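Local structure of cytokinin riboside 5'-monophosphate phosphoribohydrolase (Corynebacterium glutamicum, 5ZBL) at residues A[110-115]-A[121-126]; A[150-155]-A[167-172]; A[24-29]-A[142-147]. The protein is a LOG-type protein of the SLOG clan, an alpha/beta protein with a Rossmann-like parallel sheet, assembled from two copies. All blocks are in the same frame, centred on the assembly; numbering follows the deposited sequence.

Contact 1. Residues A[110-115]-A[121-126]; sequences FIAMPG and EELFEV
Val126 sets one methyl, CG1, squarely over a face of the Phe110 ring, and this is the compact half of the contact. The carbon stands 3.9 Å from the ring centroid and only 10° off the ring normal, a CH-pi contact made over the centre of the ring rather than at its rim. Val126 CG1 is therefore almost evenly spaced from the ring carbons, with Phe110 CE1 at 3.9 Å. Its placement comes from a first torsion of -51°, which swings CG1 to the side of the backbone N, opposite the carbonyl carbon. The strand and helix are the first two elements of a beta-alpha-beta crossover, strand 110-112, helix 117-130 and strand 139-142, so the contact is the helix packing on the parallel sheet from which its own chain has just come. Leu123, one helical turn before Val126, makes the second and sparser touch: its CD1 reaches Ala112 CB at 4.0 Å, a single pair of methyls. CG swung anti to the backbone N (174°) carries Leu123 CD1 over to Ala112, and the same side chain also packs on Val139 and Leu141 of the neighbouring strand. The other end is loose. Beyond Ala112 the chain leaves the strand, and Pro114 packs instead on Phe147 and Tyr27. On the helix, Glu122, partly exposed, packs on Phe16 of strand 12-16, while Glu121 and Glu125 turn to Lys100, with which both form salt bridges.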
# COMPACT_ATOMS: atom_id res chain seq x y z
N PHE A 110 -9.34 -9.87 -7.40
CA PHE A 110 -9.28 -8.60 -6.68
C PHE A 110 -9.72 -7.47 -7.60
O PHE A 110 -9.30 -7.42 -8.76
CB PHE A 110 -7.85 -8.35 -6.23
CG PHE A 110 -7.33 -9.37 -5.27
CD1 PHE A 110 -7.74 -9.38 -3.95
CD2 PHE A 110 -6.41 -10.32 -5.68
CE1 PHE A 110 -7.27 -10.34 -3.06
CE2 PHE A 110 -5.92 -11.29 -4.80
CZ PHE A 110 -6.37 -11.30 -3.51
N ILE A 111 -10.57 -6.58 -7.07
CA ILE A 111 -10.94 -5.34 -7.73
C ILE A 111 -10.66 -4.18 -6.77
O ILE A 111 -11.02 -4.21 -5.59
CB ILE A 111 -12.42 -5.33 -8.07
CG1 ILE A 111 -12.76 -6.47 -9.04
CG2 ILE A 111 -12.84 -4.04 -8.78
CD1 ILE A 111 -14.28 -6.63 -9.22
N ALA A 112 -9.99 -3.15 -7.29
CA ALA A 112 -9.77 -1.95 -6.54
C ALA A 112 -10.63 -0.87 -7.22
O ALA A 112 -10.47 -0.60 -8.43
CB ALA A 112 -8.29 -1.58 -6.48
N MET A 113 -11.58 -0.35 -6.44
CA MET A 113 -12.43 0.74 -6.84
C MET A 113 -11.83 2.01 -6.25
O MET A 113 -10.94 1.95 -5.41
CB MET A 113 -13.84 0.52 -6.29
CG MET A 113 -14.49 -0.82 -6.64
SD MET A 113 -16.32 -0.79 -6.59
CE MET A 113 -16.64 0.03 -5.03
N PRO A 114 -12.35 3.17 -6.64
CA PRO A 114 -11.89 4.38 -5.99
C PRO A 114 -11.91 4.28 -4.47
O PRO A 114 -12.78 3.62 -3.88
CB PRO A 114 -12.90 5.42 -6.45
CG PRO A 114 -13.25 4.94 -7.83
CD PRO A 114 -13.34 3.46 -7.70
N GLY A 115 -10.95 4.94 -3.85
CA GLY A 115 -10.83 4.96 -2.41
C GLY A 115 -9.58 5.71 -2.05
O GLY A 115 -8.91 6.26 -2.91
N GLU A 121 -3.14 0.90 -0.27
CA GLU A 121 -2.34 -0.07 0.47
C GLU A 121 -2.74 -1.54 0.17
O GLU A 121 -1.87 -2.40 -0.03
CB GLU A 121 -2.47 0.18 1.95
CG GLU A 121 -1.49 -0.53 2.82
CD GLU A 121 -1.87 -1.97 3.12
OE1 GLU A 121 -3.08 -2.23 3.29
OE2 GLU A 121 -0.95 -2.85 3.17
N GLU A 122 -4.03 -1.83 0.17
CA GLU A 122 -4.46 -3.21 -0.09
C GLU A 122 -4.02 -3.61 -1.50
O GLU A 122 -3.61 -4.74 -1.70
CB GLU A 122 -5.98 -3.41 0.11
CG GLU A 122 -6.38 -3.72 1.55
CD GLU A 122 -7.74 -3.13 1.98
OE1 GLU A 122 -8.15 -2.06 1.45
OE2 GLU A 122 -8.40 -3.71 2.90
N LEU A 123 -4.07 -2.69 -2.45
CA LEU A 123 -3.79 -3.00 -3.82
C LEU A 123 -2.29 -3.33 -4.00
O LEU A 123 -1.93 -4.29 -4.67
CB LEU A 123 -4.22 -1.83 -4.71
CG LEU A 123 -3.84 -1.99 -6.19
CD1 LEU A 123 -4.62 -3.11 -6.77
CD2 LEU A 123 -4.06 -0.71 -6.96
N PHE A 124 -1.45 -2.53 -3.39
CA PHE A 124 -0.02 -2.73 -3.45
C PHE A 124 0.45 -3.95 -2.67
O PHE A 124 1.46 -4.59 -3.01
CB PHE A 124 0.70 -1.45 -3.04
CG PHE A 124 0.81 -0.45 -4.15
CD1 PHE A 124 1.62 -0.72 -5.23
CD2 PHE A 124 0.10 0.73 -4.13
CE1 PHE A 124 1.74 0.17 -6.28
CE2 PHE A 124 0.19 1.62 -5.18
CZ PHE A 124 1.01 1.33 -6.25
N GLU A 125 -0.29 -4.26 -1.61
CA GLU A 125 -0.14 -5.49 -0.87
C GLU A 125 -0.36 -6.73 -1.77
O GLU A 125 0.54 -7.60 -1.85
CB GLU A 125 -1.07 -5.47 0.34
CG GLU A 125 -1.09 -6.68 1.26
CD GLU A 125 0.11 -6.79 2.13
OE1 GLU A 125 0.00 -6.61 3.36
OE2 GLU A 125 1.16 -7.08 1.56
N VAL A 126 -1.46 -6.79 -2.52
CA VAL A 126 -1.63 -8.00 -3.33
C VAL A 126 -0.56 -8.08 -4.42
O VAL A 126 -0.11 -9.16 -4.74
CB VAL A 126 -3.06 -8.23 -3.88
CG1 VAL A 126 -4.06 -8.13 -2.76
CG2 VAL A 126 -3.40 -7.27 -5.00

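Contact 2. Residues A[150-155]-A[167-172]; sequences PLLEML and DFFECL
Phe169 is the main side chain that residues 167-172 offer to the helix at 150-155, and it meets two leucines one turn apart. Just before it, Phe168 is turned elsewhere, its ring edge-to-face with Trp127 of helix 117-130. Phe169 itself has CG anti to the backbone N (-177°), which carries the ring across to the other helix with CE1 leading. Phe169 CE1 lies 3.7 Å from Leu155 CB, an oblique approach, with Leu155 CD1 close by. Leu152 comes to the same corner of the ring differently: its CD2 sits at the edge, near the ring plane, 4.0 Å from Phe169 CE1, and the two side chains cross at about a right angle. No hydrogen bond crosses the contact; the side chains that meet are apolar. Helix 149-160 follows strand 139-142, and the short helix 166-169 returns the chain to strand 173-175 at one border of the parallel sheet, so both segments belong to the connection between the last two strands. A type I beta turn from Phe169 to Leu172 ends the short helix and redirects the backbone; Glu170 and Cys171, within this turn, are exposed. Leu172 then faces the helix again and brings its CD2 to 3.9 Å from Leu152 CD2. Leu152 CD2 is thus shared between the phenyl edge and this methyl. On the sheet side, Leu141 of strand 139-142 touches both Leu152 and Leu172, while Trp127 is packed by both Leu155 and Leu172.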
# COMPACT_ATOMS: atom_id res chain seq x y z
N PRO A 150 -3.72 8.39 -12.96
CA PRO A 150 -2.46 8.90 -12.42
C PRO A 150 -1.54 7.85 -11.75
O PRO A 150 -0.31 7.97 -11.80
CB PRO A 150 -2.92 9.96 -11.40
CG PRO A 150 -4.35 10.31 -11.79
CD PRO A 150 -4.91 9.09 -12.43
N LEU A 151 -2.11 6.84 -11.12
CA LEU A 151 -1.31 5.75 -10.58
C LEU A 151 -0.66 4.95 -11.68
O LEU A 151 0.45 4.47 -11.50
CB LEU A 151 -2.17 4.79 -9.76
CG LEU A 151 -1.35 3.73 -9.04
CD1 LEU A 151 -0.69 4.27 -7.77
CD2 LEU A 151 -2.23 2.53 -8.80
N LEU A 152 -1.36 4.77 -12.79
CA LEU A 152 -0.77 4.04 -13.91
C LEU A 152 0.45 4.79 -14.45
O LEU A 152 1.47 4.16 -14.78
CB LEU A 152 -1.81 3.83 -15.01
CG LEU A 152 -2.89 2.78 -14.76
CD1 LEU A 152 -3.67 2.66 -16.06
CD2 LEU A 152 -2.34 1.43 -14.37
N GLU A 153 0.34 6.12 -14.53
CA GLU A 153 1.47 6.95 -14.87
C GLU A 153 2.63 6.70 -13.93
O GLU A 153 3.76 6.44 -14.38
CB GLU A 153 1.10 8.43 -14.85
CG GLU A 153 2.21 9.36 -15.34
CD GLU A 153 2.70 9.02 -16.76
OE1 GLU A 153 1.85 8.66 -17.63
OE2 GLU A 153 3.92 9.14 -17.03
N MET A 154 2.35 6.72 -12.63
CA MET A 154 3.35 6.46 -11.63
C MET A 154 4.03 5.12 -11.89
O MET A 154 5.25 5.08 -11.84
CB MET A 154 2.78 6.53 -10.19
CG MET A 154 3.81 6.35 -9.05
SD MET A 154 5.20 7.55 -8.97
CE MET A 154 6.33 6.72 -7.87
N LEU A 155 3.25 4.07 -12.14
CA LEU A 155 3.76 2.74 -12.36
C LEU A 155 4.54 2.61 -13.65
O LEU A 155 5.51 1.89 -13.71
CB LEU A 155 2.62 1.72 -12.42
CG LEU A 155 1.91 1.45 -11.11
CD1 LEU A 155 0.85 0.37 -11.35
CD2 LEU A 155 2.87 1.01 -10.02
N ASP A 167 7.25 -6.83 -17.46
CA ASP A 167 6.48 -8.07 -17.47
C ASP A 167 5.30 -8.03 -16.49
O ASP A 167 4.17 -8.37 -16.85
CB ASP A 167 7.39 -9.26 -17.07
CG ASP A 167 7.31 -10.42 -18.04
OD1 ASP A 167 6.72 -10.27 -19.13
OD2 ASP A 167 7.87 -11.49 -17.70
N PHE A 168 5.62 -7.66 -15.25
CA PHE A 168 4.67 -7.70 -14.15
C PHE A 168 3.50 -6.75 -14.41
O PHE A 168 2.37 -7.18 -14.43
CB PHE A 168 5.34 -7.31 -12.82
CG PHE A 168 4.39 -7.28 -11.67
CD1 PHE A 168 3.81 -8.46 -11.22
CD2 PHE A 168 4.03 -6.08 -11.06
CE1 PHE A 168 2.90 -8.45 -10.16
CE2 PHE A 168 3.13 -6.06 -10.00
CZ PHE A 168 2.57 -7.25 -9.56
N PHE A 169 3.83 -5.49 -14.63
CA PHE A 169 2.88 -4.40 -14.93
C PHE A 169 1.77 -4.79 -15.89
O PHE A 169 0.64 -4.40 -15.67
CB PHE A 169 3.68 -3.20 -15.51
CG PHE A 169 2.86 -1.94 -15.80
CD1 PHE A 169 1.88 -1.48 -14.93
CD2 PHE A 169 3.13 -1.19 -16.95
CE1 PHE A 169 1.17 -0.31 -15.21
CE2 PHE A 169 2.42 -0.03 -17.23
CZ PHE A 169 1.44 0.42 -16.36
N GLU A 170 2.08 -5.57 -16.94
CA GLU A 170 1.23 -5.68 -18.15
C GLU A 170 0.12 -6.75 -18.17
O GLU A 170 -0.63 -6.83 -19.14
CB GLU A 170 2.16 -5.82 -19.39
CG GLU A 170 1.51 -5.72 -20.78
CD GLU A 170 0.47 -4.60 -20.95
OE1 GLU A 170 0.81 -3.42 -20.75
OE2 GLU A 170 -0.69 -4.92 -21.32
N CYS A 171 -0.02 -7.55 -17.12
CA CYS A 171 -1.17 -8.49 -16.97
C CYS A 171 -2.28 -7.91 -16.06
O CYS A 171 -3.20 -8.60 -15.62
CB CYS A 171 -0.65 -9.83 -16.44
SG CYS A 171 0.87 -9.63 -15.49
N LEU A 172 -2.17 -6.60 -15.83
CA LEU A 172 -3.06 -5.84 -14.99
C LEU A 172 -4.34 -5.47 -15.74
O LEU A 172 -4.26 -4.85 -16.79
CB LEU A 172 -2.31 -4.55 -14.57
CG LEU A 172 -3.12 -3.54 -13.79
CD1 LEU A 172 -3.66 -4.20 -12.53
CD2 LEU A 172 -2.25 -2.34 -13.48

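Contact 3. Residues A[24-29]-A[142-147]; sequences SSLYTQ and YDVDGF. With EDO (1,2-ethanediol), chain E.
Leu26 reaches from the first turn of helix 25-40 to the loop at 142-147, ending between Val144 and Asp145. Its CB only sets the direction, toward the loop; with CG anti to the backbone N (175°), the chain extends outward. Leu26 CG then comes alongside Val144 CG1 at 3.8 Å, the two side chains sliding past each other in opposite directions. At the tip, Leu26 CD2 stays beside Val144 CG1 while reaching Asp145 CB at 3.7 Å, meeting the aspartate by its methylene at about a right angle. The start of this helix is fixed by Ser24 at the N-cap, whose OG accepts a hydrogen bond from Leu26 N at 2.9 Å. The opposing loop links strand 139-142 of the Rossmann-like sheet to helix 149-160, and begins with an inverse gamma turn centred on Asp143. Val144 CG1 also touches Tyr27 CD1 at 3.9 Å, approaching the ring obliquely, while its other methyl, CG2, lies 3.6 Å above the plane of the Tyr142 ring, offset toward the rim. The polar ends turn to the dimer interface: Tyr27 OH hydrogen-bonds Arg161 of the second subunit, and Asp145 OD2 forms a salt bridge with that same arginine. Away from the helix, Asp143 OD2 accepts a 2.6 Å hydrogen bond from O2 of 1,2-ethanediol, probably a crystallisation additive, which also bonds Glu175.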
# COMPACT_ATOMS: atom_id res chain seq x y z
N SER A 24 -18.62 12.97 -5.80
CA SER A 24 -19.72 12.86 -6.78
C SER A 24 -20.52 11.54 -6.62
O SER A 24 -20.00 10.52 -6.13
CB SER A 24 -19.15 12.98 -8.20
OG SER A 24 -19.74 12.01 -9.07
N SER A 25 -21.75 11.53 -7.08
CA SER A 25 -22.58 10.32 -7.01
C SER A 25 -22.19 9.26 -8.03
O SER A 25 -22.76 8.18 -8.01
CB SER A 25 -24.04 10.67 -7.25
OG SER A 25 -24.26 10.80 -8.64
N LEU A 26 -21.33 9.60 -8.99
CA LEU A 26 -20.88 8.70 -10.02
C LEU A 26 -20.25 7.45 -9.44
O LEU A 26 -20.44 6.35 -9.98
CB LEU A 26 -19.86 9.39 -10.93
CG LEU A 26 -19.19 8.54 -12.03
CD1 LEU A 26 -20.21 7.84 -12.94
CD2 LEU A 26 -18.25 9.41 -12.84
N TYR A 27 -19.50 7.62 -8.35
CA TYR A 27 -18.74 6.55 -7.73
C TYR A 27 -19.68 5.50 -7.15
O TYR A 27 -19.51 4.29 -7.40
CB TYR A 27 -17.79 7.13 -6.65
CG TYR A 27 -16.86 8.23 -7.15
CD1 TYR A 27 -16.00 8.01 -8.20
CD2 TYR A 27 -16.84 9.47 -6.54
CE1 TYR A 27 -15.17 9.00 -8.67
CE2 TYR A 27 -16.02 10.47 -7.00
CZ TYR A 27 -15.19 10.23 -8.07
OH TYR A 27 -14.36 11.21 -8.52
N THR A 28 -20.68 5.99 -6.40
CA THR A 28 -21.79 5.18 -5.90
C THR A 28 -22.49 4.42 -7.01
O THR A 28 -22.74 3.20 -6.88
CB THR A 28 -22.83 6.03 -5.14
OG1 THR A 28 -22.26 6.52 -3.92
CG2 THR A 28 -24.09 5.20 -4.80
N GLN A 29 -22.84 5.11 -8.08
CA GLN A 29 -23.60 4.45 -9.15
C GLN A 29 -22.73 3.41 -9.82
O GLN A 29 -23.23 2.34 -10.20
CB GLN A 29 -24.12 5.45 -10.18
CG GLN A 29 -25.13 6.48 -9.65
CD GLN A 29 -25.25 7.70 -10.57
OE1 GLN A 29 -25.00 7.60 -11.79
NE2 GLN A 29 -25.57 8.87 -9.99
N TYR A 142 -10.87 -0.76 -11.36
CA TYR A 142 -12.14 -0.27 -11.86
C TYR A 142 -11.97 1.24 -12.04
O TYR A 142 -12.06 2.02 -11.06
CB TYR A 142 -13.27 -0.66 -10.89
CG TYR A 142 -14.71 -0.37 -11.30
CD1 TYR A 142 -15.13 -0.46 -12.62
CD2 TYR A 142 -15.66 -0.04 -10.33
CE1 TYR A 142 -16.44 -0.24 -12.96
CE2 TYR A 142 -16.98 0.18 -10.66
CZ TYR A 142 -17.37 0.10 -11.98
OH TYR A 142 -18.71 0.33 -12.36
N ASP A 143 -11.78 1.64 -13.30
CA ASP A 143 -11.32 2.99 -13.62
C ASP A 143 -12.46 4.03 -13.77
O ASP A 143 -12.60 4.70 -14.78
CB ASP A 143 -10.45 2.90 -14.87
CG ASP A 143 -9.54 4.10 -15.06
OD1 ASP A 143 -9.13 4.74 -14.05
OD2 ASP A 143 -9.20 4.35 -16.24
N VAL A 144 -13.25 4.18 -12.72
CA VAL A 144 -14.41 5.06 -12.74
C VAL A 144 -13.92 6.49 -12.91
O VAL A 144 -13.24 6.98 -12.02
CB VAL A 144 -15.23 5.00 -11.44
CG1 VAL A 144 -16.36 6.00 -11.47
CG2 VAL A 144 -15.80 3.62 -11.23
N ASP A 145 -14.26 7.12 -14.05
CA ASP A 145 -13.89 8.51 -14.41
C ASP A 145 -12.34 8.75 -14.51
O ASP A 145 -11.81 9.81 -14.15
CB ASP A 145 -14.56 9.46 -13.44
CG ASP A 145 -14.48 10.93 -13.88
OD1 ASP A 145 -14.64 11.22 -15.10
OD2 ASP A 145 -14.25 11.79 -12.99
N GLY A 146 -11.64 7.73 -15.01
CA GLY A 146 -10.19 7.72 -15.08
C GLY A 146 -9.51 7.87 -13.72
O GLY A 146 -8.40 8.38 -13.66
N PHE A 147 -10.15 7.40 -12.64
CA PHE A 147 -9.58 7.44 -11.29
C PHE A 147 -8.15 6.88 -11.17
O PHE A 147 -7.29 7.44 -10.49
CB PHE A 147 -10.46 6.66 -10.33
CG PHE A 147 -9.96 6.66 -8.93
CD1 PHE A 147 -9.08 5.67 -8.51
CD2 PHE A 147 -10.36 7.62 -8.05
CE1 PHE A 147 -8.57 5.68 -7.23
CE2 PHE A 147 -9.90 7.62 -6.75
CZ PHE A 147 -8.99 6.67 -6.35
C1 EDO E . -10.55 1.87 -20.28
O1 EDO E . -10.14 0.68 -20.96
C2 EDO E . -9.90 1.93 -18.89
O2 EDO E . -9.53 3.27 -18.56

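Overall arrangement
Along the chain, contact 3 opens first at helix 25-40 and closes at the end of strand 139-142 and the loop after it, so contact 1 falls wholly between its two segments; contact 2 follows. The centres of contacts 1 and 2 lie about 13 Å apart, those of contacts 1 and 3 about 15 Å and those of contacts 2 and 3 about 20 Å. Phe124 of contact 1 packs on Leu151 and Leu155 of contact 2, while a probable hydrogen bond between Ala112 O and Tyr142 N joins it to contact 3. Around strands 110-112, 139-142 and 173-175 they pair strand with helix, helix with short helix and turn, and helix with loop; all three reach the second subunit.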